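Arginase (PDB 4RHJ) is of unknown function but adopts the arginase-deacetylase fold, having evolved without the binuclear manganese cluster of true arginases. Local coordinates at residues V46-P60 / V98-E112. Residues are numbered along the deposited sequence; the frame is centred on the assembly and turned at random.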
loop_
_atom_site.group_PDB
_atom_site.type_symbol
_atom_site.label_atom_id
_atom_site.label_comp_id
_atom_site.label_asym_id
_atom_site.label_seq_id
_atom_site.Cartn_x
_atom_site.Cartn_y
_atom_site.Cartn_z
ATOM N N VAL A 46 -18.413 -24.589 8.560
ATOM C CA VAL A 46 -17.632 -23.659 9.348
ATOM C C VAL A 46 -18.502 -23.027 10.442
ATOM O O VAL A 46 -19.684 -22.784 10.242
ATOM C CB VAL A 46 -17.003 -22.580 8.420
ATOM C CG1 VAL A 46 -16.183 -21.594 9.211
ATOM C CG2 VAL A 46 -16.168 -23.248 7.314
ATOM N N ALA A 47 -17.915 -22.811 11.612
ATOM C CA ALA A 47 -18.599 -22.102 12.698
ATOM C C ALA A 47 -17.795 -20.897 13.189
ATOM O O ALA A 47 -16.632 -21.013 13.576
ATOM C CB ALA A 47 -18.875 -23.028 13.841
ATOM N N LEU A 48 -18.465 -19.753 13.209
ATOM C CA LEU A 48 -17.840 -18.455 13.402
ATOM C C LEU A 48 -18.150 -17.877 14.769
ATOM O O LEU A 48 -19.291 -17.885 15.200
ATOM C CB LEU A 48 -18.331 -17.470 12.320
ATOM C CG LEU A 48 -17.548 -17.093 11.065
ATOM C CD1 LEU A 48 -16.741 -15.824 11.288
ATOM C CD2 LEU A 48 -16.647 -18.210 10.591
ATOM N N PHE A 49 -17.149 -17.345 15.453
ATOM C CA PHE A 49 -17.458 -16.501 16.584
ATOM C C PHE A 49 -16.453 -15.375 16.728
ATOM O O PHE A 49 -15.418 -15.369 16.078
ATOM C CB PHE A 49 -17.563 -17.327 17.864
ATOM C CG PHE A 49 -16.316 -18.055 18.241
ATOM C CD1 PHE A 49 -16.118 -19.356 17.830
ATOM C CD2 PHE A 49 -15.374 -17.458 19.047
ATOM C CE1 PHE A 49 -14.986 -20.034 18.191
ATOM C CE2 PHE A 49 -14.255 -18.119 19.418
ATOM C CZ PHE A 49 -14.051 -19.420 18.986
ATOM N N GLY A 50 -16.803 -14.401 17.563
ATOM C CA GLY A 50 -15.972 -13.243 17.805
ATOM C C GLY A 50 -15.273 -13.350 19.134
ATOM O O GLY A 50 -15.898 -13.566 20.157
ATOM N N TYR A 51 -13.963 -13.193 19.097
ATOM C CA TYR A 51 -13.112 -13.357 20.251
ATOM C C TYR A 51 -12.391 -12.032 20.570
ATOM O O TYR A 51 -11.821 -11.406 19.681
ATOM C CB TYR A 51 -12.112 -14.492 19.981
ATOM C CG TYR A 51 -11.168 -14.802 21.124
ATOM C CD1 TYR A 51 -11.615 -15.448 22.266
ATOM C CD2 TYR A 51 -9.829 -14.454 21.048
ATOM C CE1 TYR A 51 -10.758 -15.728 23.302
ATOM C CE2 TYR A 51 -8.969 -14.742 22.068
ATOM C CZ TYR A 51 -9.431 -15.370 23.197
ATOM O OH TYR A 51 -8.553 -15.653 24.217
ATOM N N GLY A 52 -12.403 -11.604 21.830
ATOM C CA GLY A 52 -11.965 -10.251 22.147
ATOM C C GLY A 52 -10.832 -10.095 23.138
ATOM O O GLY A 52 -10.657 -9.022 23.688
ATOM N N ALA A 53 -10.034 -11.141 23.331
ATOM C CA ALA A 53 -8.962 -11.101 24.323
ATOM C C ALA A 53 -7.826 -10.141 23.957
ATOM O O ALA A 53 -7.337 -10.132 22.832
ATOM C CB ALA A 53 -8.412 -12.482 24.538
ATOM N N GLY A 54 -7.404 -9.329 24.916
ATOM C CA GLY A 54 -6.299 -8.411 24.672
ATOM C C GLY A 54 -6.550 -7.220 23.759
ATOM O O GLY A 54 -5.613 -6.503 23.402
ATOM N N MET A 55 -7.811 -7.011 23.388
ATOM C CA MET A 55 -8.251 -5.872 22.583
ATOM C C MET A 55 -9.342 -5.138 23.365
ATOM O O MET A 55 -9.944 -5.735 24.246
ATOM C CB MET A 55 -8.775 -6.344 21.218
ATOM C CG MET A 55 -7.742 -7.134 20.390
ATOM S SD MET A 55 -6.386 -6.062 19.857
ATOM C CE MET A 55 -4.979 -7.150 19.739
ATOM N N PRO A 56 -9.602 -3.853 23.051
ATOM C CA PRO A 56 -10.707 -3.084 23.648
ATOM C C PRO A 56 -12.040 -3.833 23.754
ATOM O O PRO A 56 -12.244 -4.838 23.083
ATOM C CB PRO A 56 -10.832 -1.899 22.696
ATOM C CG PRO A 56 -9.437 -1.628 22.328
ATOM C CD PRO A 56 -8.788 -2.987 22.183
ATOM N N ARG A 57 -12.938 -3.330 24.594
ATOM C CA ARG A 57 -14.208 -4.002 24.849
ATOM C C ARG A 57 -15.122 -4.055 23.619
ATOM O O ARG A 57 -15.885 -5.009 23.433
ATOM C CB ARG A 57 -14.944 -3.321 25.997
ATOM C CG ARG A 57 -15.758 -4.294 26.823
ATOM C CD ARG A 57 -16.689 -3.604 27.812
ATOM N NE ARG A 57 -17.149 -4.524 28.850
ATOM C CZ ARG A 57 -18.023 -5.506 28.651
ATOM N NH1 ARG A 57 -18.541 -5.710 27.447
ATOM N NH2 ARG A 57 -18.377 -6.290 29.658
ATOM N N ARG A 58 -15.061 -3.025 22.784
ATOM C CA ARG A 58 -15.845 -3.038 21.561
ATOM C C ARG A 58 -15.104 -3.815 20.485
ATOM O O ARG A 58 -13.965 -3.485 20.127
ATOM C CB ARG A 58 -16.152 -1.617 21.080
ATOM C CG ARG A 58 -16.828 -1.564 19.709
ATOM C CD ARG A 58 -16.964 -0.140 19.217
ATOM N NE ARG A 58 -17.322 -0.082 17.804
ATOM C CZ ARG A 58 -16.444 -0.050 16.805
ATOM N NH1 ARG A 58 -15.141 -0.073 17.055
ATOM N NH2 ARG A 58 -16.869 0.008 15.549
ATOM N N ALA A 59 -15.758 -4.863 19.993
ATOM C CA ALA A 59 -15.252 -5.646 18.876
ATOM C C ALA A 59 -16.216 -5.585 17.704
ATOM O O ALA A 59 -17.209 -6.303 17.671
ATOM C CB ALA A 59 -15.030 -7.075 19.289
ATOM N N PRO A 60 -15.935 -4.710 16.741
ATOM C CA PRO A 60 -16.780 -4.681 15.548
ATOM C C PRO A 60 -16.423 -5.833 14.622
ATOM O O PRO A 60 -17.002 -6.895 14.764
ATOM C CB PRO A 60 -16.470 -3.322 14.921
ATOM C CG PRO A 60 -15.104 -2.954 15.448
ATOM C CD PRO A 60 -14.874 -3.689 16.732
ATOM N N VAL A 98 -21.756 -20.860 6.549
ATOM C CA VAL A 98 -21.080 -20.554 7.794
ATOM C C VAL A 98 -22.043 -20.175 8.912
ATOM O O VAL A 98 -22.952 -19.354 8.754
ATOM C CB VAL A 98 -20.036 -19.442 7.600
ATOM C CG1 VAL A 98 -19.690 -18.778 8.927
ATOM C CG2 VAL A 98 -18.786 -20.005 6.923
ATOM N N LEU A 99 -21.797 -20.805 10.053
ATOM C CA LEU A 99 -22.601 -20.688 11.252
ATOM C C LEU A 99 -22.120 -19.565 12.165
ATOM O O LEU A 99 -21.042 -19.661 12.738
ATOM C CB LEU A 99 -22.557 -22.017 12.001
ATOM C CG LEU A 99 -23.241 -22.047 13.350
ATOM C CD1 LEU A 99 -24.743 -22.074 13.108
ATOM C CD2 LEU A 99 -22.751 -23.240 14.154
ATOM N N ASN A 100 -22.926 -18.516 12.311
ATOM C CA ASN A 100 -22.583 -17.398 13.190
ATOM C C ASN A 100 -22.912 -17.618 14.668
ATOM O O ASN A 100 -24.082 -17.550 15.072
ATOM C CB ASN A 100 -23.285 -16.118 12.736
ATOM C CG ASN A 100 -22.986 -14.944 13.657
ATOM O OD1 ASN A 100 -21.875 -14.820 14.167
ATOM N ND2 ASN A 100 -23.977 -14.087 13.880
ATOM N N CYS A 101 -21.882 -17.851 15.477
ATOM C CA CYS A 101 -22.085 -17.984 16.916
ATOM C C CYS A 101 -21.935 -16.643 17.619
ATOM O O CYS A 101 -22.021 -16.577 18.843
ATOM C CB CYS A 101 -21.108 -18.998 17.523
ATOM S SG CYS A 101 -21.261 -20.686 16.903
ATOM N N GLY A 102 -21.690 -15.580 16.857
ATOM C CA GLY A 102 -21.589 -14.250 17.435
ATOM C C GLY A 102 -20.422 -14.014 18.385
ATOM O O GLY A 102 -19.462 -14.775 18.420
ATOM N N GLN A 103 -20.517 -12.947 19.176
ATOM C CA GLN A 103 -19.436 -12.544 20.073
ATOM C C GLN A 103 -19.428 -13.309 21.392
ATOM O O GLN A 103 -20.474 -13.510 22.008
ATOM C CB GLN A 103 -19.527 -11.041 20.376
ATOM C CG GLN A 103 -19.188 -10.114 19.220
ATOM C CD GLN A 103 -17.710 -10.092 18.899
ATOM O OE1 GLN A 103 -16.920 -10.764 19.546
ATOM N NE2 GLN A 103 -17.328 -9.319 17.889
ATOM N N MET A 104 -18.240 -13.713 21.831
ATOM C CA MET A 104 -18.043 -14.218 23.190
ATOM C C MET A 104 -18.658 -13.293 24.252
ATOM O O MET A 104 -19.429 -13.718 25.108
ATOM C CB MET A 104 -16.553 -14.386 23.475
ATOM C CG MET A 104 -15.880 -15.440 22.675
ATOM S SD MET A 104 -15.193 -16.678 23.757
ATOM C CE MET A 104 -15.202 -18.082 22.673
ATOM N N LEU A 105 -18.313 -12.018 24.178
ATOM C CA LEU A 105 -18.688 -11.043 25.192
ATOM C C LEU A 105 -20.104 -10.506 24.965
ATOM O O LEU A 105 -20.373 -9.854 23.959
ATOM C CB LEU A 105 -17.667 -9.896 25.188
ATOM C CG LEU A 105 -17.393 -8.990 26.390
ATOM C CD1 LEU A 105 -17.171 -9.801 27.631
ATOM C CD2 LEU A 105 -16.165 -8.132 26.117
ATOM N N ASP A 106 -21.014 -10.783 25.893
ATOM C CA ASP A 106 -22.348 -10.203 25.793
ATOM C C ASP A 106 -22.315 -8.709 26.086
ATOM O O ASP A 106 -22.036 -8.294 27.207
ATOM C CB ASP A 106 -23.327 -10.889 26.743
ATOM C CG ASP A 106 -24.723 -10.279 26.682
ATOM O OD1 ASP A 106 -24.990 -9.452 25.788
ATOM O OD2 ASP A 106 -25.568 -10.638 27.523
ATOM N N GLU A 107 -22.645 -7.906 25.079
ATOM C CA GLU A 107 -22.639 -6.456 25.225
ATOM C C GLU A 107 -23.704 -5.818 26.122
ATOM O O GLU A 107 -23.929 -4.608 26.055
ATOM C CB GLU A 107 -22.457 -5.792 23.854
ATOM C CG GLU A 107 -21.261 -6.319 23.073
ATOM C CD GLU A 107 -21.367 -6.062 21.582
ATOM O OE1 GLU A 107 -20.558 -6.626 20.817
ATOM O OE2 GLU A 107 -22.256 -5.293 21.174
ATOM N N ALA A 108 -24.342 -6.633 26.966
ATOM C CA ALA A 108 -25.545 -6.258 27.716
ATOM C C ALA A 108 -25.751 -7.077 28.990
ATOM O O ALA A 108 -26.885 -7.265 29.423
ATOM C CB ALA A 108 -26.779 -6.388 26.835
ATOM N N ALA A 109 -24.671 -7.566 29.588
ATOM C CA ALA A 109 -24.791 -8.398 30.781
ATOM C C ALA A 109 -23.734 -8.052 31.814
ATOM O O ALA A 109 -23.520 -8.794 32.769
ATOM C CB ALA A 109 -24.704 -9.859 30.413
ATOM N N GLY A 110 -23.065 -6.925 31.611
ATOM C CA GLY A 110 -22.140 -6.410 32.596
ATOM C C GLY A 110 -20.991 -5.623 32.006
ATOM O O GLY A 110 -20.938 -5.362 30.801
ATOM N N THR A 111 -20.073 -5.227 32.880
ATOM C CA THR A 111 -18.832 -4.600 32.468
ATOM C C THR A 111 -17.672 -5.440 32.966
ATOM O O THR A 111 -16.521 -5.081 32.766
ATOM C CB THR A 111 -18.695 -3.173 33.016
ATOM O OG1 THR A 111 -18.301 -3.224 34.395
ATOM C CG2 THR A 111 -20.010 -2.419 32.880
ATOM N N GLU A 112 -17.978 -6.557 33.619
ATOM C CA GLU A 112 -16.943 -7.429 34.171
ATOM C C GLU A 112 -16.224 -8.194 33.075
ATOM O O GLU A 112 -16.546 -9.351 32.797
ATOM C CB GLU A 112 -17.531 -8.420 35.174
ATOM C CG GLU A 112 -18.121 -7.797 36.422
ATOM C CD GLU A 112 -19.392 -7.034 36.141
ATOM O OE1 GLU A 112 -19.891 -7.132 35.003
ATOM O OE2 GLU A 112 -19.887 -6.331 37.047
#
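Val46 and Val98 open a parallel pairing in which strands 46-50 and 98-103 run 4.3 Å apart at closest approach, their directions differing by 7°. Leu99 N donates to Val46 O, and Leu99 O in turn receives Leu48 N. Beyond Leu48 O, which takes Cys101 N, the register slips by one residue: a beta bulge at Cys101 and Gly102 pairs Gly50 with Gln103. Gly102 has a positive phi, which suits glycine, and its O takes Gly50 N at 2.8 Å, the donor standing 46° out of the carbonyl plane. Asn100 OD1 accepts Gly102 N from within the same strand, an Asx turn that spans the bulge, and a straight bond from Met104 N to Gly50 O ends the ladder.

In the parallel sheet of the arginase-deacetylase fold, strand 46-50 lies between 95-103 and 136-140. On one face Val98 splits its methyls: CG2 presses on Val46 CB, while CG1 packs 3.5 Å from Leu48 CG. On the other face Ala47 CB meets Leu99 CD2, and Ala47 also touches Leu130 of helix 116-131. Past the bulge, a bend at chi2 (-120°) brings Met104 CE to 3.4 Å from Phe49 CE2, and its sulfur meets the Tyr51 ring edge-on, a Met-aromatic contact 5.4 Å from SD to the ring centroid. Tyr51 OH is hydrogen-bonded to Ser145 OG. Gln103 folds back through a bent chi2, so that NE2 lies 3.5 Å from Ala59 CB while OE1 faces Gly50 O, an acceptor beside an acceptor. Farther along the loops, the extended Arg57 reaches across to Leu105, whose CD2 lies over one face of the guanidinium, 3.6 Å from NH1.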